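Local coordinates for periplasmic binding protein (Mycobacterium smegmatis, PDB 4MDY), which probably binds an iron-containing solute outside the cytoplasmic membrane and delivers it to an ABC transporter, at residues A[68-71]-A[72-75]; A[153-156]-A[157-161]; A[198-201]-A[202-206]; A[277-280]-A[281-284]. One frame throughout, in Å; residues are numbered along the deposited sequence.

Interaction 1: residues A[68-71]-A[72-75]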
ATOM      1  N   TRP A  68      -9.451  -0.379  -8.474  1.00 20.54           N
ATOM      2  CA  TRP A  68      -8.672  -1.483  -9.049  1.00 18.29           C
ATOM      3  C   TRP A  68      -9.033  -2.867  -8.489  1.00 17.60           C
ATOM      4  O   TRP A  68      -8.560  -3.875  -9.000  1.00 20.58           O
ATOM      5  CB  TRP A  68      -7.177  -1.224  -8.861  1.00 17.96           C
ATOM      6  CG  TRP A  68      -6.807  -1.021  -7.440  1.00 16.77           C
ATOM      7  CD1 TRP A  68      -6.656  -1.986  -6.489  1.00 15.26           C
ATOM      8  CD2 TRP A  68      -6.578   0.230  -6.782  1.00 17.21           C
ATOM      9  NE1 TRP A  68      -6.333  -1.417  -5.289  1.00 17.29           N
ATOM     10  CE2 TRP A  68      -6.280  -0.058  -5.437  1.00 16.79           C
ATOM     11  CE3 TRP A  68      -6.595   1.569  -7.201  1.00 19.35           C
ATOM     12  CZ2 TRP A  68      -5.989   0.939  -4.501  1.00 16.25           C
ATOM     13  CZ3 TRP A  68      -6.296   2.562  -6.268  1.00 17.62           C
ATOM     14  CH2 TRP A  68      -6.000   2.237  -4.937  1.00 17.45           C
ATOM     15  N   ALA A  69      -9.841  -2.921  -7.431  1.00 16.94           N
ATOM     16  CA  ALA A  69     -10.291  -4.195  -6.878  1.00 17.99           C
ATOM     17  C   ALA A  69     -11.814  -4.397  -6.939  1.00 21.00           C
ATOM     18  O   ALA A  69     -12.314  -5.426  -6.483  1.00 19.60           O
ATOM     19  CB  ALA A  69      -9.796  -4.345  -5.452  1.00 18.55           C
ATOM     20  N   GLN A  70     -12.536  -3.441  -7.532  1.00 23.79           N
ATOM     21  CA  GLN A  70     -14.002  -3.501  -7.602  1.00 23.67           C
ATOM     22  C   GLN A  70     -14.539  -4.618  -8.503  1.00 21.48           C
ATOM     23  O   GLN A  70     -15.520  -5.275  -8.152  1.00 21.82           O
ATOM     24  CB  GLN A  70     -14.573  -2.137  -8.040  1.00 24.86           C
ATOM     25  CG  GLN A  70     -14.729  -1.154  -6.888  1.00 25.56           C
ATOM     26  CD  GLN A  70     -15.818  -1.585  -5.919  1.00 28.37           C
ATOM     27  OE1 GLN A  70     -16.747  -2.296  -6.307  1.00 32.87           O
ATOM     28  NE2 GLN A  70     -15.703  -1.173  -4.647  1.00 25.25           N
ATOM     29  N   ARG A  71     -13.900  -4.831  -9.653  1.00 24.24           N
ATOM     30  CA  ARG A  71     -14.235  -5.942 -10.555  1.00 29.25           C
ATOM     31  C   ARG A  71     -14.219  -7.272  -9.799  1.00 26.51           C
ATOM     32  O   ARG A  71     -15.136  -8.089  -9.928  1.00 26.48           O
ATOM     33  CB  ARG A  71     -13.227  -6.014 -11.717  1.00 35.13           C
ATOM     34  CG  ARG A  71     -13.447  -7.174 -12.687  1.00 45.32           C
ATOM     35  CD  ARG A  71     -12.301  -7.336 -13.688  1.00 53.62           C
ATOM     36  NE  ARG A  71     -11.166  -8.108 -13.161  1.00 59.42           N
ATOM     37  CZ  ARG A  71     -11.138  -9.437 -13.012  1.00 62.18           C
ATOM     38  NH1 ARG A  71     -12.191 -10.185 -13.333  1.00 66.74           N
ATOM     39  NH2 ARG A  71     -10.046 -10.028 -12.528  1.00 58.76           N
ATOM     40  N   GLN A  72     -13.167  -7.470  -9.014  1.00 23.90           N
ATOM     41  CA  GLN A  72     -12.967  -8.710  -8.270  1.00 23.89           C
ATOM     42  C   GLN A  72     -14.001  -8.850  -7.144  1.00 23.11           C
ATOM     43  O   GLN A  72     -14.421  -9.951  -6.802  1.00 24.95           O
ATOM     44  CB  GLN A  72     -11.547  -8.755  -7.694  1.00 24.83           C
ATOM     45  CG  GLN A  72     -10.442  -8.846  -8.744  1.00 24.96           C
ATOM     46  CD  GLN A  72     -10.051  -7.507  -9.353  1.00 25.79           C
ATOM     47  OE1 GLN A  72     -10.758  -6.499  -9.224  1.00 24.40           O
ATOM     48  NE2 GLN A  72      -8.919  -7.496 -10.037  1.00 29.24           N
ATOM     49  N   LEU A  73     -14.398  -7.727  -6.564  1.00 21.60           N
ATOM     50  CA  LEU A  73     -15.451  -7.723  -5.562  1.00 23.01           C
ATOM     51  C   LEU A  73     -16.779  -8.081  -6.217  1.00 24.82           C
ATOM     52  O   LEU A  73     -17.596  -8.796  -5.637  1.00 24.55           O
ATOM     53  CB  LEU A  73     -15.531  -6.344  -4.903  1.00 24.42           C
ATOM     54  CG  LEU A  73     -16.450  -6.220  -3.692  1.00 23.68           C
ATOM     55  CD1 LEU A  73     -15.939  -7.080  -2.547  1.00 22.97           C
ATOM     56  CD2 LEU A  73     -16.571  -4.763  -3.272  1.00 23.47           C
ATOM     57  N   ALA A  74     -16.970  -7.584  -7.438  1.00 27.19           N
ATOM     58  CA  ALA A  74     -18.197  -7.776  -8.199  1.00 28.29           C
ATOM     59  C   ALA A  74     -19.386  -7.321  -7.353  1.00 29.03           C
ATOM     60  O   ALA A  74     -19.375  -6.200  -6.846  1.00 30.24           O
ATOM     61  CB  ALA A  74     -18.325  -9.222  -8.664  1.00 28.46           C
ATOM     62  N   GLY A  75     -20.388  -8.176  -7.168  1.00 30.82           N
ATOM     63  CA  GLY A  75     -21.618  -7.771  -6.478  1.00 29.64           C
ATOM     64  C   GLY A  75     -21.618  -7.971  -4.974  1.00 27.39           C
ATOM     65  O   GLY A  75     -22.641  -7.744  -4.328  1.00 27.91           O
TER
HETATM   66  O   HOH W   1     -18.155  -4.099  -8.116  1.00 33.13           O

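Interaction 2: residues A[153-156]-A[157-161]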
ATOM      1  N   GLU A 153       2.952 -15.931  -8.657  1.00 15.11           N
ATOM      2  CA  GLU A 153       2.791 -15.382 -10.004  1.00 18.54           C
ATOM      3  C   GLU A 153       2.451 -13.886  -9.998  1.00 18.04           C
ATOM      4  O   GLU A 153       3.025 -13.123 -10.773  1.00 17.84           O
ATOM      5  CB  GLU A 153       1.706 -16.151 -10.765  1.00 21.14           C
ATOM      6  CG  GLU A 153       1.432 -15.613 -12.159  1.00 24.41           C
ATOM      7  CD  GLU A 153       2.652 -15.688 -13.056  1.00 30.81           C
ATOM      8  OE1 GLU A 153       3.515 -16.580 -12.841  1.00 36.85           O
ATOM      9  OE2 GLU A 153       2.745 -14.848 -13.972  1.00 39.87           O
ATOM     10  N   LEU A 154       1.527 -13.477  -9.126  1.00 17.69           N
ATOM     11  CA  LEU A 154       1.115 -12.071  -9.028  1.00 18.84           C
ATOM     12  C   LEU A 154       2.279 -11.166  -8.602  1.00 19.08           C
ATOM     13  O   LEU A 154       2.460 -10.079  -9.150  1.00 18.30           O
ATOM     14  CB  LEU A 154      -0.055 -11.914  -8.049  1.00 19.23           C
ATOM     15  CG  LEU A 154      -1.437 -12.302  -8.575  1.00 19.06           C
ATOM     16  CD1 LEU A 154      -2.327 -12.768  -7.432  1.00 17.77           C
ATOM     17  CD2 LEU A 154      -2.084 -11.142  -9.330  1.00 18.85           C
ATOM     18  N   ILE A 155       3.072 -11.623  -7.640  1.00 18.14           N
ATOM     19  CA  ILE A 155       4.265 -10.884  -7.216  1.00 19.91           C
ATOM     20  C   ILE A 155       5.259 -10.744  -8.384  1.00 20.03           C
ATOM     21  O   ILE A 155       5.778  -9.651  -8.643  1.00 20.91           O
ATOM     22  CB  ILE A 155       4.933 -11.553  -5.993  1.00 20.64           C
ATOM     23  CG1 ILE A 155       4.016 -11.447  -4.762  1.00 20.89           C
ATOM     24  CG2 ILE A 155       6.283 -10.907  -5.690  1.00 20.85           C
ATOM     25  CD1 ILE A 155       4.417 -12.327  -3.586  1.00 22.48           C
ATOM     26  N   LYS A 156       5.507 -11.848  -9.086  1.00 19.05           N
ATOM     27  CA  LYS A 156       6.339 -11.846 -10.299  1.00 20.43           C
ATOM     28  C   LYS A 156       5.838 -10.849 -11.337  1.00 19.54           C
ATOM     29  O   LYS A 156       6.624 -10.124 -11.945  1.00 21.47           O
ATOM     30  CB  LYS A 156       6.344 -13.225 -10.964  1.00 23.13           C
ATOM     31  CG  LYS A 156       7.306 -14.231 -10.367  1.00 29.32           C
ATOM     32  CD  LYS A 156       7.129 -15.599 -11.016  1.00 32.23           C
ATOM     33  CE  LYS A 156       7.924 -16.670 -10.280  1.00 33.66           C
ATOM     34  NZ  LYS A 156       7.799 -18.012 -10.911  1.00 36.08           N
ATOM     35  N   SER A 157       4.526 -10.852 -11.546  1.00 19.44           N
ATOM     36  CA  SER A 157       3.879  -9.993 -12.542  1.00 19.58           C
ATOM     37  C   SER A 157       4.111  -8.504 -12.257  1.00 18.69           C
ATOM     38  O   SER A 157       4.388  -7.730 -13.170  1.00 18.48           O
ATOM     39  CB  SER A 157       2.379 -10.291 -12.584  1.00 22.52           C
ATOM     40  OG  SER A 157       1.751  -9.552 -13.608  1.00 24.86           O
ATOM     41  N   VAL A 158       3.992  -8.115 -10.990  1.00 18.27           N
ATOM     42  CA  VAL A 158       4.251  -6.739 -10.566  1.00 20.27           C
ATOM     43  C   VAL A 158       5.705  -6.348 -10.803  1.00 20.28           C
ATOM     44  O   VAL A 158       5.973  -5.297 -11.379  1.00 19.02           O
ATOM     45  CB  VAL A 158       3.889  -6.529  -9.081  1.00 20.93           C
ATOM     46  CG1 VAL A 158       4.445  -5.207  -8.554  1.00 21.97           C
ATOM     47  CG2 VAL A 158       2.379  -6.592  -8.897  1.00 22.07           C
ATOM     48  N   ASP A 159       6.636  -7.196 -10.361  1.00 20.53           N
ATOM     49  CA  ASP A 159       8.063  -6.948 -10.582  1.00 22.01           C
ATOM     50  C   ASP A 159       8.351  -6.750 -12.071  1.00 22.62           C
ATOM     51  O   ASP A 159       9.057  -5.808 -12.459  1.00 22.26           O
ATOM     52  CB  ASP A 159       8.910  -8.108 -10.037  1.00 24.68           C
ATOM     53  CG  ASP A 159       8.987  -8.125  -8.514  1.00 28.87           C
ATOM     54  OD1 ASP A 159       8.672  -7.096  -7.874  1.00 30.51           O
ATOM     55  OD2 ASP A 159       9.369  -9.176  -7.949  1.00 30.61           O
ATOM     56  N   ASP A 160       7.786  -7.630 -12.895  1.00 23.57           N
ATOM     57  CA  ASP A 160       7.959  -7.563 -14.348  1.00 26.05           C
ATOM     58  C   ASP A 160       7.392  -6.282 -14.959  1.00 23.90           C
ATOM     59  O   ASP A 160       7.990  -5.727 -15.874  1.00 25.32           O
ATOM     60  CB  ASP A 160       7.320  -8.778 -15.031  1.00 29.19           C
ATOM     61  CG  ASP A 160       8.073 -10.077 -14.757  1.00 30.78           C
ATOM     62  OD1 ASP A 160       9.218 -10.037 -14.250  1.00 37.77           O
ATOM     63  OD2 ASP A 160       7.510 -11.150 -15.052  1.00 35.31           O
ATOM     64  N   ARG A 161       6.245  -5.822 -14.472  1.00 21.29           N
ATOM     65  CA  ARG A 161       5.696  -4.533 -14.924  1.00 22.76           C
ATOM     66  C   ARG A 161       6.687  -3.387 -14.719  1.00 21.36           C
ATOM     67  O   ARG A 161       6.919  -2.600 -15.634  1.00 23.90           O
ATOM     68  CB  ARG A 161       4.379  -4.197 -14.214  1.00 23.84           C
ATOM     69  CG  ARG A 161       3.177  -5.038 -14.629  1.00 28.19           C
ATOM     70  CD  ARG A 161       2.821  -4.910 -16.107  1.00 31.83           C
ATOM     71  NE  ARG A 161       2.561  -3.525 -16.521  1.00 36.96           N
ATOM     72  CZ  ARG A 161       1.422  -2.861 -16.314  1.00 40.32           C
ATOM     73  NH1 ARG A 161       0.392  -3.428 -15.686  1.00 41.83           N
ATOM     74  NH2 ARG A 161       1.313  -1.608 -16.742  1.00 39.08           N
TER

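Interaction 3: residues A[198-201]-A[202-206]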
ATOM      1  N   THR A 198       9.776   2.359  -1.530  1.00 21.37           N
ATOM      2  CA  THR A 198      10.367   3.037  -2.693  1.00 21.92           C
ATOM      3  C   THR A 198      10.956   2.059  -3.716  1.00 21.66           C
ATOM      4  O   THR A 198      11.449   2.487  -4.757  1.00 22.07           O
ATOM      5  CB  THR A 198      11.448   4.054  -2.272  1.00 22.42           C
ATOM      6  OG1 THR A 198      12.494   3.395  -1.545  1.00 20.31           O
ATOM      7  CG2 THR A 198      10.843   5.149  -1.397  1.00 23.11           C
ATOM      8  N   ASP A 199      10.901   0.755  -3.437  1.00 23.04           N
ATOM      9  CA  ASP A 199      11.485  -0.237  -4.351  1.00 25.03           C
ATOM     10  C   ASP A 199      10.944  -0.103  -5.769  1.00 21.90           C
ATOM     11  O   ASP A 199      11.698  -0.226  -6.737  1.00 25.38           O
ATOM     12  CB  ASP A 199      11.254  -1.674  -3.860  1.00 28.89           C
ATOM     13  CG  ASP A 199      12.200  -2.080  -2.741  1.00 32.73           C
ATOM     14  OD1 ASP A 199      13.235  -1.406  -2.532  1.00 38.44           O
ATOM     15  OD2 ASP A 199      11.907  -3.092  -2.069  1.00 35.82           O
ATOM     16  N   PHE A 200       9.647   0.151  -5.899  1.00 20.02           N
ATOM     17  CA  PHE A 200       9.048   0.271  -7.219  1.00 20.93           C
ATOM     18  C   PHE A 200       9.697   1.382  -8.046  1.00 19.56           C
ATOM     19  O   PHE A 200       9.821   1.239  -9.249  1.00 23.85           O
ATOM     20  CB  PHE A 200       7.525   0.444  -7.144  1.00 21.62           C
ATOM     21  CG  PHE A 200       7.068   1.822  -6.773  1.00 22.05           C
ATOM     22  CD1 PHE A 200       6.983   2.214  -5.440  1.00 20.83           C
ATOM     23  CD2 PHE A 200       6.677   2.721  -7.754  1.00 24.78           C
ATOM     24  CE1 PHE A 200       6.540   3.483  -5.103  1.00 22.49           C
ATOM     25  CE2 PHE A 200       6.221   3.987  -7.420  1.00 23.82           C
ATOM     26  CZ  PHE A 200       6.152   4.369  -6.095  1.00 22.49           C
ATOM     27  N   LEU A 201      10.127   2.461  -7.394  1.00 19.85           N
ATOM     28  CA  LEU A 201      10.794   3.559  -8.088  1.00 20.22           C
ATOM     29  C   LEU A 201      12.181   3.138  -8.554  1.00 21.26           C
ATOM     30  O   LEU A 201      12.569   3.417  -9.696  1.00 20.99           O
ATOM     31  CB  LEU A 201      10.896   4.791  -7.192  1.00 21.35           C
ATOM     32  CG  LEU A 201       9.565   5.437  -6.792  1.00 22.89           C
ATOM     33  CD1 LEU A 201       9.797   6.460  -5.695  1.00 24.09           C
ATOM     34  CD2 LEU A 201       8.882   6.076  -7.988  1.00 23.93           C
ATOM     35  N   THR A 202      12.910   2.466  -7.668  1.00 22.38           N
ATOM     36  CA  THR A 202      14.237   1.939  -7.971  1.00 25.26           C
ATOM     37  C   THR A 202      14.172   0.936  -9.132  1.00 24.62           C
ATOM     38  O   THR A 202      15.025   0.959 -10.027  1.00 27.19           O
ATOM     39  CB  THR A 202      14.868   1.298  -6.710  1.00 28.42           C
ATOM     40  OG1 THR A 202      15.049   2.308  -5.709  1.00 28.94           O
ATOM     41  CG2 THR A 202      16.223   0.658  -7.015  1.00 31.47           C
ATOM     42  N   GLN A 203      13.153   0.079  -9.120  1.00 22.86           N
ATOM     43  CA  GLN A 203      12.941  -0.925 -10.181  1.00 26.69           C
ATOM     44  C   GLN A 203      12.645  -0.302 -11.548  1.00 25.97           C
ATOM     45  O   GLN A 203      12.930  -0.904 -12.583  1.00 28.18           O
ATOM     46  CB  GLN A 203      11.776  -1.849  -9.826  1.00 29.12           C
ATOM     47  CG  GLN A 203      12.038  -2.866  -8.731  1.00 31.31           C
ATOM     48  CD  GLN A 203      10.776  -3.658  -8.393  1.00 38.17           C
ATOM     49  OE1 GLN A 203       9.862  -3.146  -7.747  1.00 46.71           O
ATOM     50  NE2 GLN A 203      10.714  -4.902  -8.844  1.00 39.24           N
HETATM   51  N   MSE A 204      12.057   0.892 -11.544  1.00 22.83           N
HETATM   52  CA  MSE A 204      11.814   1.640 -12.780  1.00 25.92           C
HETATM   53  C   MSE A 204      13.053   2.346 -13.286  1.00 28.37           C
HETATM   54  O   MSE A 204      13.022   2.943 -14.365  1.00 30.86           O
HETATM   55  CB  MSE A 204      10.733   2.693 -12.541  1.00 26.50           C
HETATM   56  CG  MSE A 204       9.334   2.107 -12.431  1.00 31.68           C
HETATM   57 SE   MSE A 204       8.125   3.629 -12.117  1.00 40.94          SE
HETATM   58  CE  MSE A 204       6.387   2.776 -11.790  1.00 34.22           C
ATOM     59  N   GLY A 205      14.143   2.309 -12.515  1.00 26.27           N
ATOM     60  CA  GLY A 205      15.423   2.879 -12.938  1.00 26.56           C
ATOM     61  C   GLY A 205      15.798   4.181 -12.259  1.00 27.64           C
ATOM     62  O   GLY A 205      16.900   4.685 -12.458  1.00 28.98           O
ATOM     63  N   LEU A 206      14.894   4.715 -11.443  1.00 27.54           N
ATOM     64  CA  LEU A 206      15.126   5.978 -10.749  1.00 25.95           C
ATOM     65  C   LEU A 206      16.070   5.816  -9.567  1.00 25.76           C
ATOM     66  O   LEU A 206      16.256   4.712  -9.037  1.00 28.49           O
ATOM     67  CB  LEU A 206      13.806   6.560 -10.239  1.00 24.11           C
ATOM     68  CG  LEU A 206      12.777   6.906 -11.306  1.00 24.88           C
ATOM     69  CD1 LEU A 206      11.402   7.108 -10.687  1.00 25.61           C
ATOM     70  CD2 LEU A 206      13.204   8.144 -12.076  1.00 25.95           C
TER
HETATM   71  O   HOH W   2      14.105   1.861  -2.950  1.00 33.59           O

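Interaction 4: residues A[277-280]-A[281-284]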
ATOM      1  N   LEU A 277      -2.886  -5.777  -6.770  1.00 17.57           N
ATOM      2  CA  LEU A 277      -3.829  -5.160  -7.691  1.00 16.49           C
ATOM      3  C   LEU A 277      -3.564  -3.677  -7.910  1.00 16.73           C
ATOM      4  O   LEU A 277      -3.885  -3.156  -8.977  1.00 19.28           O
ATOM      5  CB  LEU A 277      -5.270  -5.364  -7.212  1.00 17.31           C
ATOM      6  CG  LEU A 277      -5.777  -6.805  -7.183  1.00 16.92           C
ATOM      7  CD1 LEU A 277      -7.216  -6.845  -6.680  1.00 18.54           C
ATOM      8  CD2 LEU A 277      -5.679  -7.451  -8.555  1.00 18.88           C
ATOM      9  N   SER A 278      -2.986  -2.992  -6.923  1.00 13.89           N
ATOM     10  CA  SER A 278      -2.804  -1.546  -7.037  1.00 15.19           C
ATOM     11  C   SER A 278      -1.520  -1.172  -7.784  1.00 15.73           C
ATOM     12  O   SER A 278      -1.488  -0.182  -8.524  1.00 17.66           O
ATOM     13  CB  SER A 278      -2.878  -0.865  -5.668  1.00 15.56           C
ATOM     14  OG  SER A 278      -1.628  -0.783  -5.015  1.00 15.08           O
ATOM     15  N   TYR A 279      -0.468  -1.961  -7.607  1.00 15.39           N
ATOM     16  CA  TYR A 279       0.801  -1.643  -8.262  1.00 16.69           C
ATOM     17  C   TYR A 279       0.751  -1.617  -9.802  1.00 18.03           C
ATOM     18  O   TYR A 279       1.434  -0.790 -10.407  1.00 20.56           O
ATOM     19  CB  TYR A 279       1.936  -2.558  -7.777  1.00 17.79           C
ATOM     20  CG  TYR A 279       2.748  -2.018  -6.612  1.00 18.40           C
ATOM     21  CD1 TYR A 279       3.096  -0.664  -6.520  1.00 21.01           C
ATOM     22  CD2 TYR A 279       3.203  -2.874  -5.614  1.00 19.14           C
ATOM     23  CE1 TYR A 279       3.840  -0.184  -5.453  1.00 19.42           C
ATOM     24  CE2 TYR A 279       3.956  -2.407  -4.554  1.00 18.62           C
ATOM     25  CZ  TYR A 279       4.276  -1.066  -4.475  1.00 20.17           C
ATOM     26  OH  TYR A 279       5.026  -0.618  -3.417  1.00 23.06           O
ATOM     27  N   PRO A 280      -0.035  -2.513 -10.439  1.00 18.08           N
ATOM     28  CA  PRO A 280      -0.282  -2.373 -11.883  1.00 17.71           C
ATOM     29  C   PRO A 280      -0.840  -1.006 -12.283  1.00 18.32           C
ATOM     30  O   PRO A 280      -0.482  -0.491 -13.343  1.00 18.60           O
ATOM     31  CB  PRO A 280      -1.282  -3.500 -12.176  1.00 17.23           C
ATOM     32  CG  PRO A 280      -0.897  -4.563 -11.197  1.00 19.15           C
ATOM     33  CD  PRO A 280      -0.532  -3.809  -9.939  1.00 19.15           C
ATOM     34  N   VAL A 281      -1.685  -0.414 -11.442  1.00 18.66           N
ATOM     35  CA  VAL A 281      -2.193   0.946 -11.698  1.00 18.46           C
ATOM     36  C   VAL A 281      -1.054   1.976 -11.655  1.00 17.79           C
ATOM     37  O   VAL A 281      -1.017   2.907 -12.465  1.00 18.85           O
ATOM     38  CB  VAL A 281      -3.298   1.338 -10.693  1.00 19.81           C
ATOM     39  CG1 VAL A 281      -3.689   2.806 -10.847  1.00 20.57           C
ATOM     40  CG2 VAL A 281      -4.510   0.437 -10.863  1.00 22.61           C
ATOM     41  N   VAL A 282      -0.123   1.795 -10.718  1.00 18.83           N
ATOM     42  CA  VAL A 282       1.054   2.657 -10.617  1.00 17.57           C
ATOM     43  C   VAL A 282       1.919   2.502 -11.869  1.00 18.39           C
ATOM     44  O   VAL A 282       2.372   3.499 -12.435  1.00 17.97           O
ATOM     45  CB  VAL A 282       1.879   2.359  -9.341  1.00 17.60           C
ATOM     46  CG1 VAL A 282       3.130   3.226  -9.276  1.00 17.10           C
ATOM     47  CG2 VAL A 282       1.028   2.540  -8.084  1.00 18.56           C
ATOM     48  N   ALA A 283       2.127   1.262 -12.313  1.00 20.33           N
ATOM     49  CA  ALA A 283       2.939   1.010 -13.509  1.00 20.55           C
ATOM     50  C   ALA A 283       2.279   1.583 -14.775  1.00 21.55           C
ATOM     51  O   ALA A 283       2.971   1.946 -15.723  1.00 24.22           O
ATOM     52  CB  ALA A 283       3.222  -0.476 -13.670  1.00 21.78           C
ATOM     53  N   ASP A 284       0.952   1.672 -14.788  1.00 22.06           N
ATOM     54  CA  ASP A 284       0.240   2.284 -15.914  1.00 23.51           C
ATOM     55  C   ASP A 284       0.349   3.801 -15.896  1.00 22.46           C
ATOM     56  O   ASP A 284       0.710   4.409 -16.905  1.00 23.20           O
ATOM     57  CB  ASP A 284      -1.245   1.904 -15.913  1.00 26.63           C
ATOM     58  CG  ASP A 284      -1.514   0.567 -16.564  1.00 31.68           C
ATOM     59  OD1 ASP A 284      -0.649   0.071 -17.317  1.00 37.84           O
ATOM     60  OD2 ASP A 284      -2.605   0.011 -16.332  1.00 38.21           O
TER

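Interaction 1: residues A[68-71]-A[72-75]
Gln70 and Leu73 run side by side at the end of a short helix and point the same way, with methyl CD2 of Leu73 lying 3.9 Å from OE1 of Gln70. The amide reaches this position because the Gln70 chain folds back at its second torsion (chi2 -68°). Its nitrogen NE2 is spoken for by a hydrogen bond to the carbonyl O of Val65, so the methyl packs beside an amide that is already held. Nearer the backbone, CB of Leu73 packs against Gln70 O at 3.4 Å.

Arg71 and Gln72 are arranged otherwise. Their side chains pass at a slant, guanidinium and amide planes are 52° apart, and the methylene CG of Gln72 sits over one face of the guanidinium, 4.0 Å from Arg71 NH2. The helix, residues 67-73, is the middle element of a beta-alpha-beta unit between strands 53-55 and 79-81. The Trp68 side chain points away from the contact: its ring stacks with Trp66, and its NE1 bonds to Asp42 on helix 40-46.

Backbone bonds close the last turn, Leu73 N giving to Ala69 O at 3.1 Å and Ala74 N to Gln70 O at 2.8 Å. Ala74 then departs from helical angles with a positive phi of 54°, and its CB rests 3.6 Å from Arg71 O. A water lies 2.9 Å from Gln70 O and 2.7 Å from Ala74 O, with geometry that suits donation to each, although it has more acceptors around it than protons to give.

Interaction 2: residues A[153-156]-A[157-161]
Four successive i to i+4 backbone bonds tie Glu153, Leu154, Ile155 and Lys156 to Ser157, Val158, Asp159 and Asp160, the straightest being Asp159 N to Ile155 O at 3.1 Å, with an angle of 174° at the hydrogen. The side chains settle against the carbonyls of the preceding turn. CB of Ser157 lies 3.4 Å from Glu153 O, and Val158 brings methyl CG2 to 3.5 Å from Leu154 O.

Ile155 and Asp159, one turn apart, lie alongside each other pointing the same way, and methyl CG2 of Ile155 comes within 4.2 Å of Asp159 OD2. That oxygen takes a salt bridge from Lys135 on helix 134-144, while OD1 accepts a hydrogen bond from Gln203, so the carboxylate has a partner at each oxygen and the isoleucine methyl at its flank. Helix 148-168, to which all these residues belong, is long and runs between the two halves of the molecule, consistent with the single rigid connecting helix of the class III solute-binding fold. Ile155 and Val158 turn toward helix 134-144, where both touch Trp134.

Asp160 is placed differently. With its CG beside the backbone nitrogen (chi1 -70°), its carboxyl carbon stands 3.2 Å from Lys156 O, and OD2 is 3.4 Å from that same carbonyl oxygen, two acceptors that offer each other no bond. Glu153 OE2 is 6.1 Å from Asp160 OD2, not in contact, and any repulsion between them is probably offset by Lys156, whose extended chain carries NZ out alongside Glu153.

Interaction 3: residues A[198-201]-A[202-206]
Met204, present as selenomethionine, folds back along the turn that Phe200 and Leu201 have just made. Its CB lies 3.5 Å from Leu201 O. The next atom, CG, moves over to Phe200 and stands 3.3 Å from that residue's carbonyl O; SE passes the same oxygen at 4.1 Å. Because the chain stays extended beyond CG (chi2 180°), the terminal CE is carried out to the Phe200 ring, meeting CD2 at 4.0 Å at the ring's edge, near its plane. The ring is turned the unusual way for a helix, its CG wedged between backbone nitrogen and carbonyl carbon (chi1 78°), and CG of Leu201 covers part of one face.

Gly205 is the first residue to leave helical angles, with a positive phi, and the backbone forms a Schellman motif: Leu206 N bonds back to Leu201 O at 3.2 Å, while Gly205 N bonds to Thr202 O at 3.0 Å. The apolar pair expected of this motif is there too, CD2 of Leu201 meeting CD1 of Leu206 at 3.8 Å. Leu206 also rests on Leu290 and Leu294 of helix 279-294, and the reversed chain leads into strand 207-208, an edge strand of a parallel sheet.

At the other end a water bridges the hydroxyls of Thr198, 2.6 Å from OG1, and Thr202. Thr198 OG1 is bonded to Gly195 O as well. The contact divides by chemistry: hydroxyls and water line a polar flank, phenylalanine, selenomethionine and leucines an apolar one, and the N-H groups of Leu206 and Gly205 satisfy Leu201 O and Thr202 O.

Interaction 4: residues A[277-280]-A[281-284]
Ser278, through its carbonyl, meets Val281 and Val282 in the opening turn of the C-terminal helix 279-294, which packs against helices 67-73, 265-273 and 148-168. Among the backbone bonds, Ser278 O accepts from Val282 N at 3.3 Å, with the donor in the carbonyl plane, and more weakly from Val281 N, a bond accompanied by a close carbon-to-carbonyl approach of Val281 CB to Ser278 O at 3.2 Å. Ala283 N reaches Tyr279 O at 2.9 Å, also in plane. Proline has no N-H to give, and at Pro280, so near the start of the helix, this probably costs no helical bond; its carbonyl takes Asp284 N at 3.0 Å.

Apolar contacts are few. Tyr279 and Val282 lie side by side, pointing alike, with ring atom CD1 at 4.1 Å from methyl CG2; the tyrosine ring also meets Trp134 and Phe162 edge-to-face.

Polar side chains look elsewhere. Ser278 OG bonds to Ala270 O, and Asp284 OD1 takes a salt bridge from Arg161. With Asp284 CG beside its own backbone nitrogen (chi1 -84°), the carboxylate leans back over the turn, its CG 3.5 Å from Pro280 O.

Interaction 4 is the hub: it touches each of the other three. The ring of Trp68 in interaction 1 packs on it, CE2 lying 3.5 Å from Ser278 CB. From interaction 2 the salt bridge Arg161 NH2 to Asp284 OD1, at 2.6 Å, joins helix 148-168 to helix 279-294, and from interaction 3 Phe200 CE2 meets Val282 CG1 at 3.7 Å. Interactions 2 and 3 are joined by a probable hydrogen bond, Asp159 OD1 to Gln203 NE2 at 3.2 Å. Interaction 1 keeps about 12 Å between nearest atoms from interaction 3. In this family the solute pocket lies between two lobes, and helix 148-168 probably sets their spacing.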